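PDB 5HMB: Azi13, which probably hydrolyses aromatic polyketide thioesters, as a PaaI-family hotdog thioesterase of the azinomycin pathway in Streptomyces sahachiroi. Local coordinates for residues G45-E57 with G76-T88. Numbering follows the deposited sequence.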
ATOM      1  N   GLY A  45     -22.420  13.647  -0.788  1.00 68.62           N
ATOM      2  CA  GLY A  45     -22.321  14.367  -2.046  1.00 69.57           C
ATOM      3  C   GLY A  45     -20.976  14.364  -2.750  1.00 75.04           C
ATOM      4  O   GLY A  45     -20.807  15.120  -3.715  1.00 70.77           O
ATOM      5  N   ILE A  46     -20.014  13.550  -2.319  1.00 57.26           N
ATOM      6  CA  ILE A  46     -18.744  13.442  -3.024  1.00 62.41           C
ATOM      7  C   ILE A  46     -18.592  12.033  -3.597  1.00 52.43           C
ATOM      8  O   ILE A  46     -19.294  11.088  -3.226  1.00 53.96           O
ATOM      9  CB  ILE A  46     -17.543  13.800  -2.130  1.00 53.34           C
ATOM     10  CG1 ILE A  46     -17.416  12.795  -0.998  1.00 60.28           C
ATOM     11  CG2 ILE A  46     -17.698  15.202  -1.577  1.00 62.06           C
ATOM     12  CD1 ILE A  46     -16.340  13.152  -0.020  1.00 69.47           C
ATOM     13  N   LEU A  47     -17.663  11.908  -4.534  1.00 49.17           N
ATOM     14  CA  LEU A  47     -17.423  10.627  -5.184  1.00 50.16           C
ATOM     15  C   LEU A  47     -17.072   9.553  -4.161  1.00 46.32           C
ATOM     16  O   LEU A  47     -16.196   9.747  -3.316  1.00 46.10           O
ATOM     17  CB  LEU A  47     -16.298  10.769  -6.201  1.00 51.15           C
ATOM     18  CG  LEU A  47     -16.077   9.561  -7.113  1.00 44.63           C
ATOM     19  CD1 LEU A  47     -17.333   9.252  -7.924  1.00 41.93           C
ATOM     20  CD2 LEU A  47     -14.884   9.803  -8.010  1.00 47.56           C
ATOM     21  N   HIS A  48     -17.790   8.431  -4.228  1.00 49.79           N
ATOM     22  CA  HIS A  48     -17.409   7.225  -3.500  1.00 43.42           C
ATOM     23  C   HIS A  48     -15.958   6.882  -3.810  1.00 48.31           C
ATOM     24  O   HIS A  48     -15.526   6.950  -4.962  1.00 41.87           O
ATOM     25  CB  HIS A  48     -18.336   6.076  -3.910  1.00 48.80           C
ATOM     26  CG  HIS A  48     -18.286   4.888  -3.008  1.00 48.92           C
ATOM     27  ND1 HIS A  48     -17.210   4.022  -2.970  1.00 47.67           N
ATOM     28  CD2 HIS A  48     -19.197   4.394  -2.138  1.00 50.07           C
ATOM     29  CE1 HIS A  48     -17.459   3.054  -2.107  1.00 45.36           C
ATOM     30  NE2 HIS A  48     -18.657   3.259  -1.584  1.00 50.45           N
ATOM     31  N   GLY A  49     -15.195   6.556  -2.767  1.00 41.58           N
ATOM     32  CA  GLY A  49     -13.783   6.282  -2.952  1.00 37.45           C
ATOM     33  C   GLY A  49     -13.525   5.053  -3.804  1.00 45.24           C
ATOM     34  O   GLY A  49     -12.549   5.012  -4.547  1.00 35.07           O
ATOM     35  N   GLY A  50     -14.383   4.033  -3.698  1.00 35.45           N
ATOM     36  CA  GLY A  50     -14.232   2.856  -4.536  1.00 44.01           C
ATOM     37  C   GLY A  50     -14.252   3.174  -6.016  1.00 41.82           C
ATOM     38  O   GLY A  50     -13.604   2.488  -6.803  1.00 45.93           O
ATOM     39  N   VAL A  51     -14.972   4.231  -6.418  1.00 39.53           N
ATOM     40  CA  VAL A  51     -14.971   4.599  -7.830  1.00 42.02           C
ATOM     41  C   VAL A  51     -13.565   4.991  -8.277  1.00 42.43           C
ATOM     42  O   VAL A  51     -13.112   4.594  -9.355  1.00 40.82           O
ATOM     43  CB  VAL A  51     -15.989   5.721  -8.105  1.00 39.30           C
ATOM     44  CG1 VAL A  51     -15.967   6.064  -9.597  1.00 43.68           C
ATOM     45  CG2 VAL A  51     -17.382   5.282  -7.673  1.00 47.32           C
ATOM     46  N   HIS A  52     -12.851   5.769  -7.455  1.00 34.48           N
ATOM     47  CA  HIS A  52     -11.462   6.099  -7.766  1.00 38.05           C
ATOM     48  C   HIS A  52     -10.619   4.842  -7.943  1.00 33.63           C
ATOM     49  O   HIS A  52      -9.834   4.741  -8.891  1.00 42.33           O
ATOM     50  CB  HIS A  52     -10.858   6.986  -6.668  1.00 32.85           C
ATOM     51  CG  HIS A  52     -11.172   8.435  -6.834  1.00 47.12           C
ATOM     52  ND1 HIS A  52     -11.028   9.089  -8.037  1.00 46.77           N
ATOM     53  CD2 HIS A  52     -11.624   9.360  -5.949  1.00 44.80           C
ATOM     54  CE1 HIS A  52     -11.382  10.355  -7.888  1.00 51.85           C
ATOM     55  NE2 HIS A  52     -11.741  10.544  -6.631  1.00 49.87           N
ATOM     56  N   CYS A  53     -10.751   3.882  -7.024  1.00 41.74           N
ATOM     57  CA  CYS A  53      -9.985   2.638  -7.132  1.00 36.65           C
ATOM     58  C   CYS A  53     -10.344   1.874  -8.392  1.00 40.40           C
ATOM     59  O   CYS A  53      -9.462   1.328  -9.070  1.00 37.83           O
ATOM     60  CB  CYS A  53     -10.251   1.746  -5.927  1.00 35.59           C
ATOM     61  SG  CYS A  53      -9.944   2.543  -4.301  1.00 37.86           S
ATOM     62  N   ALA A  54     -11.643   1.789  -8.697  1.00 43.38           N
ATOM     63  CA  ALA A  54     -12.095   1.050  -9.872  1.00 42.98           C
ATOM     64  C   ALA A  54     -11.569   1.670 -11.162  1.00 46.07           C
ATOM     65  O   ALA A  54     -11.214   0.952 -12.106  1.00 41.87           O
ATOM     66  CB  ALA A  54     -13.625   0.993  -9.882  1.00 36.44           C
ATOM     67  N   VAL A  55     -11.548   3.004 -11.239  1.00 39.07           N
ATOM     68  CA  VAL A  55     -11.015   3.678 -12.422  1.00 35.86           C
ATOM     69  C   VAL A  55      -9.517   3.448 -12.543  1.00 38.40           C
ATOM     70  O   VAL A  55      -8.981   3.265 -13.646  1.00 36.66           O
ATOM     71  CB  VAL A  55     -11.326   5.183 -12.356  1.00 45.38           C
ATOM     72  CG1 VAL A  55     -10.459   5.951 -13.367  1.00 38.46           C
ATOM     73  CG2 VAL A  55     -12.800   5.418 -12.590  1.00 40.07           C
ATOM     74  N   VAL A  56      -8.805   3.519 -11.422  1.00 40.27           N
ATOM     75  CA  VAL A  56      -7.376   3.217 -11.435  1.00 36.56           C
ATOM     76  C   VAL A  56      -7.145   1.785 -11.923  1.00 35.98           C
ATOM     77  O   VAL A  56      -6.302   1.526 -12.794  1.00 37.74           O
ATOM     78  CB  VAL A  56      -6.794   3.462 -10.029  1.00 40.26           C
ATOM     79  CG1 VAL A  56      -5.440   2.817  -9.885  1.00 40.32           C
ATOM     80  CG2 VAL A  56      -6.689   4.970  -9.745  1.00 33.21           C
ATOM     81  N   GLU A  57      -7.906   0.836 -11.379  1.00 40.27           N
ATOM     82  CA  GLU A  57      -7.800  -0.546 -11.834  1.00 41.30           C
ATOM     83  C   GLU A  57      -8.058  -0.644 -13.336  1.00 38.58           C
ATOM     84  O   GLU A  57      -7.252  -1.224 -14.079  1.00 40.40           O
ATOM     85  CB  GLU A  57      -8.764  -1.436 -11.038  1.00 35.40           C
ATOM     86  CG  GLU A  57      -8.489  -2.948 -11.248  1.00 38.43           C
ATOM     87  CD  GLU A  57      -7.217  -3.407 -10.536  1.00 45.28           C
ATOM     88  OE1 GLU A  57      -6.851  -2.790  -9.511  1.00 48.51           O
ATOM     89  OE2 GLU A  57      -6.582  -4.379 -10.991  1.00 52.11           O
ATOM     90  N   GLY A  76      -5.309  -8.855 -12.197  1.00 50.24           N
ATOM     91  CA  GLY A  76      -5.055  -7.939 -11.101  1.00 46.41           C
ATOM     92  C   GLY A  76      -4.527  -8.676  -9.884  1.00 43.04           C
ATOM     93  O   GLY A  76      -4.969  -9.783  -9.559  1.00 48.34           O
ATOM     94  N   VAL A  77      -3.534  -8.075  -9.247  1.00 40.29           N
ATOM     95  CA  VAL A  77      -2.959  -8.575  -8.008  1.00 44.55           C
ATOM     96  C   VAL A  77      -3.291  -7.671  -6.823  1.00 44.03           C
ATOM     97  O   VAL A  77      -3.696  -8.154  -5.765  1.00 41.68           O
ATOM     98  CB  VAL A  77      -1.435  -8.747  -8.143  1.00 37.27           C
ATOM     99  CG1 VAL A  77      -0.849  -9.002  -6.773  1.00 35.91           C
ATOM    100  CG2 VAL A  77      -1.118  -9.881  -9.104  1.00 43.56           C
ATOM    101  N   SER A  78      -3.050  -6.362  -6.953  1.00 41.94           N
ATOM    102  CA  SER A  78      -3.323  -5.428  -5.862  1.00 37.86           C
ATOM    103  C   SER A  78      -3.451  -4.015  -6.398  1.00 40.29           C
ATOM    104  O   SER A  78      -2.956  -3.686  -7.478  1.00 35.95           O
ATOM    105  CB  SER A  78      -2.237  -5.460  -4.784  1.00 44.94           C
ATOM    106  OG  SER A  78      -1.018  -4.931  -5.264  1.00 52.33           O
ATOM    107  N   ASN A  79      -4.073  -3.169  -5.582  1.00 37.67           N
ATOM    108  CA  ASN A  79      -4.470  -1.827  -5.978  1.00 33.04           C
ATOM    109  C   ASN A  79      -4.409  -0.946  -4.737  1.00 40.92           C
ATOM    110  O   ASN A  79      -5.174  -1.161  -3.790  1.00 38.69           O
ATOM    111  CB  ASN A  79      -5.877  -1.851  -6.561  1.00 35.19           C
ATOM    112  CG  ASN A  79      -6.377  -0.484  -6.958  1.00 43.53           C
ATOM    113  OD1 ASN A  79      -6.251   0.496  -6.206  1.00 40.69           O
ATOM    114  ND2 ASN A  79      -6.965  -0.403  -8.153  1.00 41.26           N
ATOM    115  N   SER A  80      -3.534   0.054  -4.765  0.63 41.10           N
ATOM    116  CA  SER A  80      -3.365   0.992  -3.660  0.63 38.63           C
ATOM    117  C   SER A  80      -3.629   2.394  -4.191  0.63 40.24           C
ATOM    118  O   SER A  80      -2.820   2.932  -4.955  0.63 37.42           O
ATOM    119  CB  SER A  80      -1.962   0.887  -3.074  0.63 39.95           C
ATOM    120  OG  SER A  80      -1.913   1.473  -1.795  0.63 43.37           O
ATOM    121  N   THR A  81      -4.749   2.984  -3.784  1.00 37.43           N
ATOM    122  CA  THR A  81      -5.176   4.282  -4.292  1.00 33.08           C
ATOM    123  C   THR A  81      -5.290   5.268  -3.136  1.00 35.28           C
ATOM    124  O   THR A  81      -5.886   4.947  -2.099  1.00 33.90           O
ATOM    125  CB  THR A  81      -6.504   4.162  -5.053  1.00 34.72           C
ATOM    126  OG1 THR A  81      -6.329   3.342  -6.226  1.00 37.99           O
ATOM    127  CG2 THR A  81      -7.039   5.530  -5.493  1.00 36.51           C
ATOM    128  N   ASP A  82      -4.671   6.439  -3.302  1.00 31.64           N
ATOM    129  CA  ASP A  82      -4.835   7.581  -2.399  1.00 36.92           C
ATOM    130  C   ASP A  82      -5.867   8.541  -2.978  1.00 43.95           C
ATOM    131  O   ASP A  82      -5.878   8.792  -4.187  1.00 39.00           O
ATOM    132  CB  ASP A  82      -3.522   8.340  -2.203  1.00 33.03           C
ATOM    133  CG  ASP A  82      -2.496   7.552  -1.421  1.00 51.41           C
ATOM    134  OD1 ASP A  82      -2.880   6.901  -0.435  1.00 46.77           O
ATOM    135  OD2 ASP A  82      -1.299   7.594  -1.785  1.00 48.26           O
ATOM    136  N   PHE A  83      -6.728   9.084  -2.118  1.00 34.84           N
ATOM    137  CA  PHE A  83      -7.687  10.107  -2.513  1.00 41.69           C
ATOM    138  C   PHE A  83      -7.209  11.421  -1.916  1.00 40.54           C
ATOM    139  O   PHE A  83      -7.127  11.542  -0.691  1.00 42.37           O
ATOM    140  CB  PHE A  83      -9.096   9.765  -2.027  1.00 39.16           C
ATOM    141  CG  PHE A  83      -9.390   8.300  -2.007  1.00 40.50           C
ATOM    142  CD1 PHE A  83      -9.469   7.576  -3.194  1.00 36.47           C
ATOM    143  CD2 PHE A  83      -9.617   7.639  -0.806  1.00 40.24           C
ATOM    144  CE1 PHE A  83      -9.745   6.208  -3.188  1.00 36.73           C
ATOM    145  CE2 PHE A  83      -9.900   6.270  -0.790  1.00 40.44           C
ATOM    146  CZ  PHE A  83      -9.957   5.552  -1.992  1.00 38.55           C
ATOM    147  N   PHE A  84      -6.864  12.385  -2.778  1.00 40.14           N
ATOM    148  CA  PHE A  84      -6.238  13.634  -2.344  1.00 43.36           C
ATOM    149  C   PHE A  84      -7.188  14.813  -2.241  1.00 55.35           C
ATOM    150  O   PHE A  84      -6.887  15.761  -1.511  1.00 57.64           O
ATOM    151  CB  PHE A  84      -5.103  14.037  -3.289  1.00 38.23           C
ATOM    152  CG  PHE A  84      -3.926  13.135  -3.213  1.00 43.37           C
ATOM    153  CD1 PHE A  84      -3.141  13.103  -2.079  1.00 42.75           C
ATOM    154  CD2 PHE A  84      -3.615  12.295  -4.268  1.00 44.89           C
ATOM    155  CE1 PHE A  84      -2.062  12.259  -2.000  1.00 42.66           C
ATOM    156  CE2 PHE A  84      -2.524  11.463  -4.199  1.00 38.38           C
ATOM    157  CZ  PHE A  84      -1.755  11.435  -3.055  1.00 47.01           C
ATOM    158  N   ALA A  85      -8.299  14.812  -2.970  1.00 48.20           N
ATOM    159  CA  ALA A  85      -9.240  15.917  -2.882  1.00 60.09           C
ATOM    160  C   ALA A  85     -10.632  15.366  -3.132  1.00 54.11           C
ATOM    161  O   ALA A  85     -10.776  14.374  -3.854  1.00 54.02           O
ATOM    162  CB  ALA A  85      -8.918  17.032  -3.892  1.00 55.30           C
ATOM    163  N   PRO A  86     -11.662  15.963  -2.538  1.00 50.17           N
ATOM    164  CA  PRO A  86     -13.025  15.506  -2.824  1.00 46.54           C
ATOM    165  C   PRO A  86     -13.400  15.889  -4.245  1.00 59.79           C
ATOM    166  O   PRO A  86     -13.151  17.015  -4.682  1.00 69.19           O
ATOM    167  CB  PRO A  86     -13.887  16.253  -1.794  1.00 58.09           C
ATOM    168  CG  PRO A  86     -12.918  16.976  -0.891  1.00 57.75           C
ATOM    169  CD  PRO A  86     -11.650  17.133  -1.644  1.00 55.57           C
ATOM    170  N   ALA A  87     -13.981  14.938  -4.969  1.00 49.53           N
ATOM    171  CA  ALA A  87     -14.510  15.178  -6.303  1.00 48.67           C
ATOM    172  C   ALA A  87     -16.029  15.168  -6.237  1.00 50.16           C
ATOM    173  O   ALA A  87     -16.623  14.299  -5.591  1.00 44.16           O
ATOM    174  CB  ALA A  87     -14.007  14.125  -7.298  1.00 53.04           C
ATOM    175  N   THR A  88     -16.658  16.154  -6.877  1.00 50.27           N
ATOM    176  CA  THR A  88     -18.113  16.252  -6.936  1.00 48.13           C
ATOM    177  C   THR A  88     -18.553  16.394  -8.380  1.00 54.35           C
ATOM    178  O   THR A  88     -17.733  16.522  -9.299  1.00 51.76           O
ATOM    179  CB  THR A  88     -18.647  17.462  -6.160  1.00 55.41           C
ATOM    180  OG1 THR A  88     -18.162  18.650  -6.795  1.00 49.83           O
ATOM    181  CG2 THR A  88     -18.179  17.430  -4.736  1.00 45.65           C
TER
HETATM  182  O   HOH W   1     -12.628  12.207  -4.494  1.00 44.27           O
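Glu-57 and Asn-79 both hold CG anti to the backbone N (chi1 -168° and 178°), and Glu-57 bends at chi2, bringing its carboxylate to the Asn-79 amide. Asn-79 ND2 donates to Glu-57 OE1 at 2.7 Å, nearly straight and within the amide plane, on the anti lone pair of the oxygen. Asn-79 ND2 also reaches Cys-53 O at 3.2 Å, a more bent bond tilted from the carbonyl plane; that oxygen takes the helical N-H of Glu-57 too. On the other side of the amide, Asn-79 OD1 accepts from Thr-81 OG1 at 2.8 Å, so three bonds fix the amide's rotation. Tip to tip, Val-56 CG1 meets Thr-81 OG1 at 3.8 Å. This is the hotdog fold: the start of helix 49-68 lies against strand 72-83 of the curved antiparallel sheet; residues 78-82 of that strand pair antiparallel with a strand of the second subunit, carrying the sheet across the interface, and Cys-53 packs on Cys-53 of the second subunit. Farther along, Gly-49 CA sits over one face of the Phe-83 ring, while Cys-53 SG touches the ring edge, 3.8 Å from CZ. His-52 lays CB against CE1 of the same phenyl, and a water 2.8 Å from His-52 NE2 also donates to Ala-85 O. Ahead of the helix, Leu-47 N donates to Ala-87 O at 2.8 Å, and Ile-46 CG2 rests on Pro-86 CB and Thr-88 CG2.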